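Local coordinates for putative baseplate protein (Unidentified phage, PDB 2FSD) that probably recognises and binds receptors on the surface of its host, Lactococcus lactis, through this head domain of the phage receptor-binding protein, at residues T37-A42 / P79-P84; I55-Y61 / L137-L141; V62-P68 / K131-L137; L91-S97 / S109-P115. All coordinates share one frame; numbering follows the deposited sequence.

Contact 1: residues T37-A42 / P79-P84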
loop_
_atom_site.group_PDB
_atom_site.type_symbol
_atom_site.label_atom_id
_atom_site.label_comp_id
_atom_site.label_asym_id
_atom_site.label_seq_id
_atom_site.Cartn_x
_atom_site.Cartn_y
_atom_site.Cartn_z
ATOM N N THR A 37 12.427 2.070 -15.064
ATOM C CA THR A 37 11.935 2.877 -16.176
ATOM C C THR A 37 10.931 3.880 -15.621
ATOM O O THR A 37 10.083 3.515 -14.817
ATOM C CB THR A 37 11.225 1.997 -17.213
ATOM O OG1 THR A 37 12.083 0.914 -17.589
ATOM C CG2 THR A 37 10.821 2.791 -18.451
ATOM N N ASP A 38 11.049 5.140 -16.044
ATOM C CA ASP A 38 10.077 6.169 -15.697
ATOM C C ASP A 38 8.726 5.860 -16.343
ATOM O O ASP A 38 8.652 5.515 -17.524
ATOM C CB ASP A 38 10.545 7.553 -16.175
ATOM C CG ASP A 38 11.817 8.015 -15.500
ATOM O OD1 ASP A 38 11.993 7.785 -14.272
ATOM O OD2 ASP A 38 12.653 8.615 -16.218
ATOM N N LEU A 39 7.653 5.998 -15.575
ATOM C CA LEU A 39 6.325 5.935 -16.154
ATOM C C LEU A 39 6.085 7.254 -16.873
ATOM O O LEU A 39 6.759 8.252 -16.590
ATOM C CB LEU A 39 5.247 5.730 -15.097
ATOM C CG LEU A 39 5.034 4.313 -14.578
ATOM C CD1 LEU A 39 6.275 3.813 -13.857
ATOM C CD2 LEU A 39 3.808 4.284 -13.657
ATOM N N ASN A 40 5.143 7.228 -17.811
ATOM C CA ASN A 40 4.613 8.446 -18.427
ATOM C C ASN A 40 3.564 9.019 -17.489
ATOM O O ASN A 40 2.671 8.299 -17.048
ATOM C CB ASN A 40 4.009 8.142 -19.814
ATOM C CG ASN A 40 5.007 7.418 -20.739
ATOM O OD1 ASN A 40 6.164 7.822 -20.842
ATOM N ND2 ASN A 40 4.566 6.332 -21.379
ATOM N N ARG A 41 3.688 10.299 -17.168
ATOM C CA ARG A 41 2.760 10.946 -16.249
ATOM C C ARG A 41 1.536 11.511 -16.967
ATOM O O ARG A 41 1.649 12.137 -18.039
ATOM C CB ARG A 41 3.453 12.063 -15.472
ATOM C CG ARG A 41 4.547 11.576 -14.539
ATOM C CD ARG A 41 5.603 12.627 -14.396
ATOM N NE ARG A 41 6.778 12.171 -13.653
ATOM C CZ ARG A 41 7.084 12.522 -12.405
ATOM N NH1 ARG A 41 6.295 13.322 -11.702
ATOM N NH2 ARG A 41 8.204 12.074 -11.851
ATOM N N ALA A 42 0.376 11.302 -16.339
ATOM C CA ALA A 42 -0.918 11.760 -16.859
ATOM C C ALA A 42 -0.993 13.276 -16.772
ATOM O O ALA A 42 -0.202 13.905 -16.071
ATOM C CB ALA A 42 -2.071 11.111 -16.061
ATOM N N PRO A 79 -5.754 10.162 -12.140
ATOM C CA PRO A 79 -4.644 9.481 -12.832
ATOM C C PRO A 79 -3.285 10.087 -12.541
ATOM O O PRO A 79 -3.160 11.312 -12.391
ATOM C CB PRO A 79 -4.993 9.631 -14.318
ATOM C CG PRO A 79 -6.440 9.959 -14.358
ATOM C CD PRO A 79 -6.727 10.718 -13.102
ATOM N N VAL A 80 -2.273 9.228 -12.434
ATOM C CA VAL A 80 -0.911 9.669 -12.102
ATOM C C VAL A 80 0.061 9.310 -13.225
ATOM O O VAL A 80 0.707 10.195 -13.793
ATOM C CB VAL A 80 -0.426 9.066 -10.758
ATOM C CG1 VAL A 80 0.928 9.676 -10.338
ATOM C CG2 VAL A 80 -1.475 9.289 -9.673
ATOM N N GLY A 81 0.167 8.023 -13.545
ATOM C CA GLY A 81 1.068 7.585 -14.608
ATOM C C GLY A 81 0.579 6.378 -15.376
ATOM O O GLY A 81 -0.416 5.763 -15.007
ATOM N N THR A 82 1.264 6.069 -16.475
ATOM C CA THR A 82 0.977 4.875 -17.262
ATOM C C THR A 82 2.280 4.100 -17.541
ATOM O O THR A 82 3.375 4.684 -17.605
ATOM C CB THR A 82 0.267 5.202 -18.626
ATOM O OG1 THR A 82 1.034 6.158 -19.364
ATOM C CG2 THR A 82 -1.141 5.742 -18.415
ATOM N N PHE A 83 2.162 2.790 -17.715
ATOM C CA PHE A 83 3.350 1.977 -18.017
ATOM C C PHE A 83 3.709 2.073 -19.507
ATOM O O PHE A 83 2.820 2.003 -20.371
ATOM C CB PHE A 83 3.129 0.524 -17.621
ATOM C CG PHE A 83 2.870 0.334 -16.154
ATOM C CD1 PHE A 83 3.920 0.409 -15.238
ATOM C CD2 PHE A 83 1.572 0.096 -15.678
ATOM C CE1 PHE A 83 3.692 0.254 -13.877
ATOM C CE2 PHE A 83 1.341 -0.073 -14.310
ATOM C CZ PHE A 83 2.398 0.007 -13.413
ATOM N N PRO A 84 5.006 2.267 -19.820
ATOM C CA PRO A 84 5.422 2.055 -21.210
ATOM C C PRO A 84 5.067 0.637 -21.691
ATOM O O PRO A 84 4.996 -0.282 -20.866
ATOM C CB PRO A 84 6.933 2.262 -21.154
ATOM C CG PRO A 84 7.133 3.184 -19.991
ATOM C CD PRO A 84 6.129 2.727 -18.981
HETATM O O HOH W 1 1.867 4.378 -21.209
#
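Asn-40 and Thr-82 grip each other through both backbone polar groups, an antiparallel hydrogen-bonded pair in which Thr-82 N reaches Asn-40 O at 2.7 Å and Asn-40 N reaches Thr-82 O at 3.1 Å, each donor in the plane of the carbonyl it meets. Further along, Ala-42 N finds Val-80 O at 2.8 Å; that N-H is straight but stands above the carbonyl plane. The Ala-42 methyl then touches Pro-79 CB. Leu-39, with CG turned anti to its carbonyl carbon (chi1 -80°), lays CB and CG against Thr-82 O and sends CD2 over one face of the Phe-83 ring, 4.0 Å from CE1, the two side chains running side by side in the same direction. On the Asn-40/Thr-82 side a water donates to Phe-83 O, bonds Thr-82 OG1 at 2.7 Å and weakly accepts from Asn-40 ND2.

Around this first shell, Val-80 and Gly-81 form a classic beta bulge, both facing Ile-118 of strand 117-121. Arg-41 NH1 bonds Thr-48 O. Backbone bonds thus fix the barrel seam between strands 34-41 and 77-82, apolar beside Leu-39 and Phe-83, while the water satisfies Phe-83 O and Thr-82 OG1 on the polar side.

Contact 2: residues I55-Y61 / L137-L141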
loop_
_atom_site.group_PDB
_atom_site.type_symbol
_atom_site.label_atom_id
_atom_site.label_comp_id
_atom_site.label_asym_id
_atom_site.label_seq_id
_atom_site.Cartn_x
_atom_site.Cartn_y
_atom_site.Cartn_z
ATOM N N ILE A 55 10.810 -4.892 -13.783
ATOM C CA ILE A 55 10.393 -6.297 -13.697
ATOM C C ILE A 55 11.630 -7.161 -13.488
ATOM O O ILE A 55 12.562 -7.132 -14.309
ATOM C CB ILE A 55 9.627 -6.763 -14.948
ATOM C CG1 ILE A 55 8.322 -5.977 -15.092
ATOM C CG2 ILE A 55 9.320 -8.284 -14.879
ATOM C CD1 ILE A 55 7.655 -6.119 -16.439
ATOM N N ILE A 56 11.657 -7.891 -12.372
ATOM C CA ILE A 56 12.714 -8.856 -12.100
ATOM C C ILE A 56 12.076 -10.209 -11.791
ATOM O O ILE A 56 11.328 -10.354 -10.820
ATOM C CB ILE A 56 13.580 -8.467 -10.896
ATOM C CG1 ILE A 56 13.901 -6.978 -10.888
ATOM C CG2 ILE A 56 14.879 -9.321 -10.870
ATOM C CD1 ILE A 56 14.346 -6.511 -9.550
ATOM N N ASN A 57 12.364 -11.196 -12.625
ATOM C CA ASN A 57 11.858 -12.552 -12.417
ATOM C C ASN A 57 10.331 -12.668 -12.248
ATOM O O ASN A 57 9.848 -13.228 -11.276
ATOM C CB ASN A 57 12.586 -13.191 -11.223
ATOM C CG ASN A 57 12.704 -14.712 -11.349
ATOM O OD1 ASN A 57 12.232 -15.305 -12.318
ATOM N ND2 ASN A 57 13.341 -15.339 -10.367
ATOM N N GLY A 58 9.580 -12.138 -13.208
ATOM C CA GLY A 58 8.113 -12.280 -13.232
ATOM C C GLY A 58 7.337 -11.427 -12.244
ATOM O O GLY A 58 6.116 -11.577 -12.111
ATOM N N VAL A 59 8.047 -10.520 -11.567
ATOM C CA VAL A 59 7.486 -9.647 -10.527
ATOM C C VAL A 59 7.755 -8.185 -10.899
ATOM O O VAL A 59 8.900 -7.790 -11.188
ATOM C CB VAL A 59 8.128 -9.931 -9.151
ATOM C CG1 VAL A 59 7.649 -8.931 -8.093
ATOM C CG2 VAL A 59 7.837 -11.371 -8.702
ATOM N N ILE A 60 6.691 -7.387 -10.887
ATOM C CA ILE A 60 6.801 -5.967 -11.151
ATOM C C ILE A 60 6.863 -5.196 -9.825
ATOM O O ILE A 60 6.128 -5.505 -8.883
ATOM C CB ILE A 60 5.641 -5.472 -12.055
ATOM C CG1 ILE A 60 5.899 -4.032 -12.521
ATOM C CG2 ILE A 60 4.285 -5.583 -11.348
ATOM C CD1 ILE A 60 4.918 -3.532 -13.566
ATOM N N TYR A 61 7.760 -4.211 -9.774
ATOM C CA TYR A 61 7.920 -3.294 -8.658
ATOM C C TYR A 61 7.640 -1.885 -9.157
ATOM O O TYR A 61 8.145 -1.483 -10.195
ATOM C CB TYR A 61 9.352 -3.337 -8.105
ATOM C CG TYR A 61 9.791 -4.709 -7.664
ATOM C CD1 TYR A 61 9.790 -5.055 -6.322
ATOM C CD2 TYR A 61 10.183 -5.667 -8.589
ATOM C CE1 TYR A 61 10.168 -6.321 -5.906
ATOM C CE2 TYR A 61 10.556 -6.941 -8.182
ATOM C CZ TYR A 61 10.545 -7.256 -6.834
ATOM O OH TYR A 61 10.919 -8.500 -6.411
ATOM N N LEU A 137 5.151 -0.538 -4.258
ATOM C CA LEU A 137 4.363 -1.751 -4.369
ATOM C C LEU A 137 5.021 -2.760 -5.294
ATOM O O LEU A 137 5.940 -2.429 -6.041
ATOM C CB LEU A 137 2.929 -1.436 -4.808
ATOM C CG LEU A 137 2.689 -0.693 -6.121
ATOM C CD1 LEU A 137 2.898 -1.585 -7.362
ATOM C CD2 LEU A 137 1.280 -0.129 -6.103
ATOM N N SER A 138 4.554 -3.999 -5.193
ATOM C CA SER A 138 5.023 -5.075 -6.049
ATOM C C SER A 138 4.082 -6.287 -5.992
ATOM O O SER A 138 3.446 -6.548 -4.977
ATOM C CB SER A 138 6.447 -5.491 -5.676
ATOM O OG SER A 138 6.493 -6.118 -4.417
ATOM N N ALA A 139 3.983 -6.986 -7.116
ATOM C CA ALA A 139 3.287 -8.261 -7.190
ATOM C C ALA A 139 3.797 -9.064 -8.387
ATOM O O ALA A 139 4.368 -8.499 -9.331
ATOM C CB ALA A 139 1.802 -8.052 -7.290
ATOM N N PRO A 140 3.601 -10.394 -8.354
ATOM C CA PRO A 140 3.909 -11.187 -9.542
ATOM C C PRO A 140 3.056 -10.778 -10.749
ATOM O O PRO A 140 1.908 -10.353 -10.591
ATOM C CB PRO A 140 3.587 -12.634 -9.108
ATOM C CG PRO A 140 2.757 -12.521 -7.852
ATOM C CD PRO A 140 3.101 -11.212 -7.227
ATOM N N LEU A 141 3.617 -10.890 -11.946
ATOM C CA LEU A 141 2.823 -10.708 -13.159
ATOM C C LEU A 141 1.707 -11.752 -13.198
ATOM O O LEU A 141 1.792 -12.786 -12.519
ATOM C CB LEU A 141 3.695 -10.785 -14.424
ATOM C CG LEU A 141 4.719 -9.649 -14.588
ATOM C CD1 LEU A 141 5.581 -9.838 -15.836
ATOM C CD2 LEU A 141 4.030 -8.301 -14.617
#
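Gly-58 and Leu-141 make the shortest bond here: Leu-141 N points almost straight at Gly-58 O, 2.6 Å away with an N-H...O angle of 175°. The leucine side chain also lies against that carbonyl, since CG, anti to its own carbonyl carbon (chi1 -66°), comes to 3.4 Å from Gly-58 O. From there the leucine forks. CD2 meets Ile-60 CB at 4.1 Å, while CD1 approaches Ile-55 CG2 at 4.2 Å, the side chains of Leu-141 and Ile-55 crossing at about a right angle. This is the closely packed end, where Ile-55 and Ile-60 are buried and Phe-87 packs on both.

Between the strands, Ile-60 and Ala-139 exchange two backbone bonds, Ile-60 N to Ala-139 O at 3.0 Å and Ala-139 N to Ile-60 O at 3.1 Å. The other face, carrying Val-59, Tyr-61, Ser-138 and Pro-140, is more open. Val-59 CG2 barely reaches Pro-140 CB, at 4.5 Å, and Pro-140 is exposed. The close side-chain approach on this face is Ser-138 CB, which comes obliquely to Tyr-61 CD1 at 3.4 Å.

A type I' turn from Ile-56 to Val-59 swings the chain from strand 50-56 into strand 59-68, the tight reversal of a beta hairpin, and Gly-58 takes a positive phi in it. Strand 132-140 lies along the far side of 59-68, and its Leu-137 and Ser-138 also pair antiparallel with a strand of the second subunit, so the sheet continues across that interface.

Contact 3: residues V62-P68 / K131-L137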
loop_
_atom_site.group_PDB
_atom_site.type_symbol
_atom_site.label_atom_id
_atom_site.label_comp_id
_atom_site.label_asym_id
_atom_site.label_seq_id
_atom_site.Cartn_x
_atom_site.Cartn_y
_atom_site.Cartn_z
ATOM N N VAL A 62 6.846 -1.134 -8.409
ATOM C CA VAL A 62 6.552 0.246 -8.754
ATOM C C VAL A 62 6.781 1.103 -7.515
ATOM O O VAL A 62 6.386 0.735 -6.411
ATOM C CB VAL A 62 5.108 0.427 -9.270
ATOM C CG1 VAL A 62 4.973 1.740 -10.028
ATOM C CG2 VAL A 62 4.688 -0.734 -10.155
ATOM N N ARG A 63 7.435 2.243 -7.706
ATOM C CA ARG A 63 7.625 3.201 -6.619
ATOM C C ARG A 63 7.401 4.635 -7.069
ATOM O O ARG A 63 7.674 4.992 -8.205
ATOM C CB ARG A 63 9.013 3.061 -6.002
ATOM C CG ARG A 63 10.148 3.140 -6.994
ATOM C CD ARG A 63 11.459 3.242 -6.246
ATOM N NE ARG A 63 12.604 3.185 -7.145
ATOM C CZ ARG A 63 13.841 2.877 -6.762
ATOM N NH1 ARG A 63 14.112 2.579 -5.500
ATOM N NH2 ARG A 63 14.815 2.845 -7.654
ATOM N N GLY A 64 6.894 5.439 -6.142
ATOM C CA GLY A 64 6.714 6.857 -6.336
ATOM C C GLY A 64 7.369 7.576 -5.179
ATOM O O GLY A 64 7.278 7.139 -4.025
ATOM N N ASN A 65 8.054 8.666 -5.498
ATOM C CA ASN A 65 8.672 9.500 -4.496
ATOM C C ASN A 65 8.396 10.994 -4.770
ATOM O O ASN A 65 8.849 11.555 -5.769
ATOM C CB ASN A 65 10.176 9.192 -4.414
ATOM C CG ASN A 65 10.821 9.811 -3.213
ATOM O OD1 ASN A 65 10.991 11.023 -3.150
ATOM N ND2 ASN A 65 11.167 8.990 -2.236
ATOM N N SER A 66 7.616 11.593 -3.869
ATOM C CA SER A 66 7.248 12.998 -3.904
ATOM C C SER A 66 6.724 13.396 -5.272
ATOM O O SER A 66 7.224 14.318 -5.901
ATOM C CB SER A 66 8.428 13.885 -3.488
ATOM O OG SER A 66 8.766 13.694 -2.124
ATOM N N ILE A 67 5.697 12.691 -5.727
ATOM C CA ILE A 67 5.087 13.001 -7.010
ATOM C C ILE A 67 3.954 14.001 -6.790
ATOM O O ILE A 67 2.993 13.689 -6.099
ATOM C CB ILE A 67 4.552 11.758 -7.695
ATOM C CG1 ILE A 67 5.701 10.767 -7.927
ATOM C CG2 ILE A 67 3.905 12.140 -9.031
ATOM C CD1 ILE A 67 5.244 9.334 -8.125
ATOM N N PRO A 68 4.063 15.207 -7.382
ATOM C CA PRO A 68 2.978 16.170 -7.253
ATOM C C PRO A 68 1.741 15.732 -8.039
ATOM O O PRO A 68 1.826 15.547 -9.248
ATOM C CB PRO A 68 3.577 17.459 -7.848
ATOM C CG PRO A 68 5.055 17.189 -8.042
ATOM C CD PRO A 68 5.156 15.729 -8.222
ATOM N N LYS A 131 -0.828 18.203 -2.874
ATOM C CA LYS A 131 -0.096 17.095 -2.278
ATOM C C LYS A 131 0.931 16.486 -3.244
ATOM O O LYS A 131 0.775 16.566 -4.466
ATOM C CB LYS A 131 -1.076 16.025 -1.782
ATOM C CG LYS A 131 -2.156 16.539 -0.783
ATOM C CD LYS A 131 -1.548 17.123 0.478
ATOM C CE LYS A 131 -2.582 17.626 1.439
ATOM N NZ LYS A 131 -1.972 17.989 2.771
ATOM N N THR A 132 2.006 15.930 -2.672
ATOM C CA THR A 132 2.919 15.036 -3.388
ATOM C C THR A 132 2.649 13.650 -2.836
ATOM O O THR A 132 2.321 13.514 -1.656
ATOM C CB THR A 132 4.428 15.377 -3.155
ATOM O OG1 THR A 132 4.691 15.470 -1.746
ATOM C CG2 THR A 132 4.825 16.674 -3.818
ATOM N N ILE A 133 2.783 12.620 -3.666
ATOM C CA ILE A 133 2.611 11.234 -3.187
ATOM C C ILE A 133 3.897 10.381 -3.246
ATOM O O ILE A 133 4.715 10.513 -4.155
ATOM C CB ILE A 133 1.438 10.492 -3.923
ATOM C CG1 ILE A 133 1.718 10.349 -5.424
ATOM C CG2 ILE A 133 0.127 11.236 -3.690
ATOM C CD1 ILE A 133 0.792 9.389 -6.129
ATOM N N SER A 134 4.042 9.528 -2.239
ATOM C CA SER A 134 5.085 8.531 -2.165
ATOM C C SER A 134 4.446 7.172 -1.873
ATOM O O SER A 134 3.479 7.065 -1.103
ATOM C CB SER A 134 6.106 8.871 -1.066
ATOM O OG SER A 134 6.847 10.052 -1.364
ATOM N N PHE A 135 4.989 6.135 -2.512
ATOM C CA PHE A 135 4.506 4.772 -2.326
ATOM C C PHE A 135 5.512 3.773 -2.870
ATOM O O PHE A 135 6.425 4.134 -3.612
ATOM C CB PHE A 135 3.154 4.566 -3.019
ATOM C CG PHE A 135 3.230 4.613 -4.524
ATOM C CD1 PHE A 135 3.406 3.442 -5.262
ATOM C CD2 PHE A 135 3.134 5.821 -5.199
ATOM C CE1 PHE A 135 3.489 3.480 -6.650
ATOM C CE2 PHE A 135 3.215 5.870 -6.580
ATOM C CZ PHE A 135 3.395 4.704 -7.311
ATOM N N ALA A 136 5.314 2.509 -2.503
ATOM C CA ALA A 136 6.031 1.403 -3.118
ATOM C C ALA A 136 5.143 0.156 -3.138
ATOM O O ALA A 136 4.442 -0.165 -2.164
ATOM C CB ALA A 136 7.347 1.135 -2.395
ATOM N N LEU A 137 5.151 -0.538 -4.258
ATOM C CA LEU A 137 4.363 -1.751 -4.369
ATOM C C LEU A 137 5.021 -2.760 -5.294
ATOM O O LEU A 137 5.940 -2.429 -6.041
ATOM C CB LEU A 137 2.929 -1.436 -4.808
ATOM C CG LEU A 137 2.689 -0.693 -6.121
ATOM C CD1 LEU A 137 2.898 -1.585 -7.362
ATOM C CD2 LEU A 137 1.280 -0.129 -6.103
#
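Val-62 and Leu-137 begin an antiparallel ladder between neighbouring strands of the barrel, interrupted by a G1 beta bulge where Ser-66 and Ile-67 both face Ile-133.

The backbone bonds come in three reciprocal sets: Val-62 with Leu-137, Gly-64 with Phe-135, and Ile-67 with Ile-133. The register slips by one between the last two. Ile-67 N is aimed almost straight at Ile-133 O (2.9 Å, 178°). At the bulge a side chain stands in for the backbone, Ser-134 OG accepting from Ser-66 N at 3.0 Å.

Apolar contacts gather on the inner face. Val-62 and Leu-137 lie side by side and packed tightly, Val-62 CG2 to Leu-137 CD1 at 3.4 Å. Ile-67 CB rests on Ile-133 CG1 at 3.9 Å, and Ile-67 CD1 approaches Phe-135 CE2 obliquely.

Beyond the two segments, Arg-63 makes a cation-pi contact with Trp-36, and Lys-131 NZ bonds Ser-102 OG. The second subunit reaches the strand as well: its Ser-97 OG bonds Ala-136 N.

One face of the Phe-135 ring lies against the Gly-64 backbone. Phe-135 CG sits between its own N and carbonyl carbon (chi1 68°), which lays the ring under Gly-64. Gly-64 CA makes a CH-pi contact 4.1 Å from the ring centroid, while Gly-64 N stands over the ring centre, 3.6 Å above its plane.

Contact 4: residues L91-S97 / S109-P115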
loop_
_atom_site.group_PDB
_atom_site.type_symbol
_atom_site.label_atom_id
_atom_site.label_comp_id
_atom_site.label_asym_id
_atom_site.label_seq_id
_atom_site.Cartn_x
_atom_site.Cartn_y
_atom_site.Cartn_z
ATOM N N LEU A 91 -0.434 -7.181 -16.278
ATOM C CA LEU A 91 -0.118 -6.522 -15.024
ATOM C C LEU A 91 -1.225 -6.825 -14.024
ATOM O O LEU A 91 -2.356 -7.056 -14.428
ATOM C CB LEU A 91 0.053 -5.009 -15.215
ATOM C CG LEU A 91 0.990 -4.543 -16.338
ATOM C CD1 LEU A 91 1.188 -3.040 -16.216
ATOM C CD2 LEU A 91 2.340 -5.275 -16.325
ATOM N N PRO A 92 -0.891 -6.863 -12.722
ATOM C CA PRO A 92 -1.886 -7.126 -11.681
ATOM C C PRO A 92 -2.770 -5.920 -11.332
ATOM O O PRO A 92 -2.467 -4.785 -11.719
ATOM C CB PRO A 92 -1.020 -7.538 -10.472
ATOM C CG PRO A 92 0.281 -6.868 -10.676
ATOM C CD PRO A 92 0.470 -6.706 -12.163
ATOM N N GLN A 93 -3.851 -6.179 -10.600
ATOM C CA GLN A 93 -4.706 -5.119 -10.073
ATOM C C GLN A 93 -4.834 -5.229 -8.565
ATOM O O GLN A 93 -5.229 -6.282 -8.045
ATOM C CB GLN A 93 -6.116 -5.165 -10.683
ATOM C CG GLN A 93 -7.215 -4.415 -9.847
ATOM C CD GLN A 93 -7.224 -2.899 -10.062
ATOM O OE1 GLN A 93 -7.575 -2.438 -11.141
ATOM N NE2 GLN A 93 -6.859 -2.125 -9.029
ATOM N N PHE A 94 -4.549 -4.127 -7.870
ATOM C CA PHE A 94 -4.874 -4.009 -6.452
ATOM C C PHE A 94 -4.763 -2.561 -5.995
ATOM O O PHE A 94 -4.082 -1.752 -6.631
ATOM C CB PHE A 94 -3.981 -4.930 -5.590
ATOM C CG PHE A 94 -2.509 -4.706 -5.770
ATOM C CD1 PHE A 94 -1.842 -3.744 -5.013
ATOM C CD2 PHE A 94 -1.784 -5.467 -6.682
ATOM C CE1 PHE A 94 -0.474 -3.536 -5.168
ATOM C CE2 PHE A 94 -0.419 -5.258 -6.847
ATOM C CZ PHE A 94 0.240 -4.296 -6.086
ATOM N N ASP A 95 -5.467 -2.238 -4.913
ATOM C CA ASP A 95 -5.326 -0.956 -4.250
ATOM C C ASP A 95 -4.457 -1.150 -3.000
ATOM O O ASP A 95 -4.665 -2.084 -2.226
ATOM C CB ASP A 95 -6.688 -0.373 -3.865
ATOM C CG ASP A 95 -7.515 0.101 -5.072
ATOM O OD1 ASP A 95 -7.009 0.157 -6.217
ATOM O OD2 ASP A 95 -8.697 0.424 -4.864
ATOM N N SER A 96 -3.468 -0.279 -2.829
ATOM C CA SER A 96 -2.646 -0.259 -1.616
ATOM C C SER A 96 -2.571 1.155 -1.037
ATOM O O SER A 96 -3.217 2.072 -1.542
ATOM C CB SER A 96 -1.251 -0.850 -1.874
ATOM O OG SER A 96 -0.535 -0.223 -2.923
ATOM N N SER A 97 -1.837 1.301 0.058
ATOM C CA SER A 97 -1.619 2.584 0.707
ATOM C C SER A 97 -0.375 3.289 0.194
ATOM O O SER A 97 0.610 2.661 -0.213
ATOM C CB SER A 97 -1.452 2.390 2.209
ATOM O OG SER A 97 -2.595 1.804 2.780
ATOM N N SER A 109 -3.056 8.166 1.651
ATOM C CA SER A 109 -3.537 8.067 0.269
ATOM C C SER A 109 -3.817 6.615 -0.077
ATOM O O SER A 109 -3.314 5.699 0.574
ATOM C CB SER A 109 -2.537 8.681 -0.727
ATOM O OG SER A 109 -1.422 7.844 -0.979
ATOM N N LEU A 110 -4.643 6.427 -1.101
ATOM C CA LEU A 110 -4.880 5.131 -1.702
ATOM C C LEU A 110 -4.157 5.100 -3.048
ATOM O O LEU A 110 -4.221 6.067 -3.803
ATOM C CB LEU A 110 -6.388 4.909 -1.890
ATOM C CG LEU A 110 -6.841 3.640 -2.623
ATOM C CD1 LEU A 110 -8.157 3.147 -2.065
ATOM C CD2 LEU A 110 -6.966 3.876 -4.132
ATOM N N ILE A 111 -3.473 3.988 -3.328
ATOM C CA ILE A 111 -2.770 3.779 -4.597
ATOM C C ILE A 111 -3.475 2.726 -5.442
ATOM O O ILE A 111 -3.608 1.576 -5.037
ATOM C CB ILE A 111 -1.313 3.330 -4.383
ATOM C CG1 ILE A 111 -0.562 4.330 -3.490
ATOM C CG2 ILE A 111 -0.610 3.153 -5.735
ATOM C CD1 ILE A 111 -0.304 5.718 -4.130
ATOM N N ASN A 112 -3.920 3.131 -6.622
ATOM C CA ASN A 112 -4.619 2.243 -7.561
ATOM C C ASN A 112 -3.644 1.686 -8.626
ATOM O O ASN A 112 -3.075 2.438 -9.422
ATOM C CB ASN A 112 -5.773 3.031 -8.209
ATOM C CG ASN A 112 -6.722 2.157 -8.995
ATOM O OD1 ASN A 112 -6.312 1.384 -9.868
ATOM N ND2 ASN A 112 -8.006 2.279 -8.692
ATOM N N MET A 113 -3.447 0.365 -8.603
ATOM C CA MET A 113 -2.569 -0.329 -9.548
ATOM C C MET A 113 -3.421 -1.174 -10.497
ATOM O O MET A 113 -4.348 -1.849 -10.061
ATOM C CB MET A 113 -1.561 -1.208 -8.798
ATOM C CG MET A 113 -0.755 -2.158 -9.673
ATOM S SD MET A 113 0.414 -1.365 -10.814
ATOM C CE MET A 113 0.889 -2.779 -11.806
ATOM N N SER A 114 -3.113 -1.106 -11.793
ATOM C CA SER A 114 -3.791 -1.901 -12.822
ATOM C C SER A 114 -2.942 -1.942 -14.093
ATOM O O SER A 114 -1.876 -1.304 -14.153
ATOM C CB SER A 114 -5.180 -1.330 -13.118
ATOM O OG SER A 114 -5.109 0.004 -13.581
ATOM N N PRO A 115 -3.361 -2.748 -15.089
ATOM C CA PRO A 115 -2.842 -2.570 -16.450
ATOM C C PRO A 115 -2.878 -1.114 -16.929
ATOM O O PRO A 115 -2.022 -0.708 -17.700
ATOM C CB PRO A 115 -3.779 -3.446 -17.287
ATOM C CG PRO A 115 -4.151 -4.550 -16.360
ATOM C CD PRO A 115 -4.278 -3.905 -15.004
HETATM O O HOH W 2 -5.206 3.445 1.840
#
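Met-113 threads its side chain between Phe-94 and the Leu-91-Pro-92 loop. Its CB lies 3.4 Å from Phe-94 O. CG, anti to the backbone N (chi1 170°), stands over the rim of one face of the Phe-94 ring, 4.2 Å from CE2, and is 3.7 Å from Pro-92 O. A bend at chi2 (67°) carries SD inward, where it meets the Phe-83 ring. The tip, CE, ends 4.0 Å from Pro-92 CD and also touches Leu-91 CB.

Behind that side chain the strands are bonded in pairs: Phe-94 with Met-113, and Ser-96 with Ile-111, where Ile-111 N reaches Ser-96 O at 2.6 Å. On the opposite face, Asp-95 turns its carboxylate obliquely across the Asn-112 amide, the planes 58° apart, and Leu-110 CD2 lies 3.9 Å from Asp-95 CG. A water donates to both Ser-97 OG and Ser-109 O; that hydroxyl also bonds Ala-136 N of the second subunit.

Phe-94 stacks on Phe-94 of the second subunit, so one strand serves both the fold and the interface. Strands 94-102 and 105-114 form a classic antiparallel beta hairpin, here built into the barrel of the receptor-binding head domain.

All four contacts join neighbouring strands of one antiparallel barrel. Contacts 2 and 3 are successive lengths of the same pairing, strand 59-68 with 132-140, sharing Leu-137; contact 4 is a local hairpin nested within the loop each closes, whereas contact 1 seals the barrel between strands 34-41 and 77-82. Contact 3 is the most central, its centre about 6 Å from that of the chain, and packs Phe-135 and Ile-67; contact 2, about 15 Å out, sits at a hairpin end with an open Val-59/Pro-140 face. Phe-83 of contact 1 reaches Ile-60, Val-62 and Met-113, tying the other three together inside. Contacts 2, 3 and 4 meet the second subunit; contacts 1 and 4 each hold a bridging water.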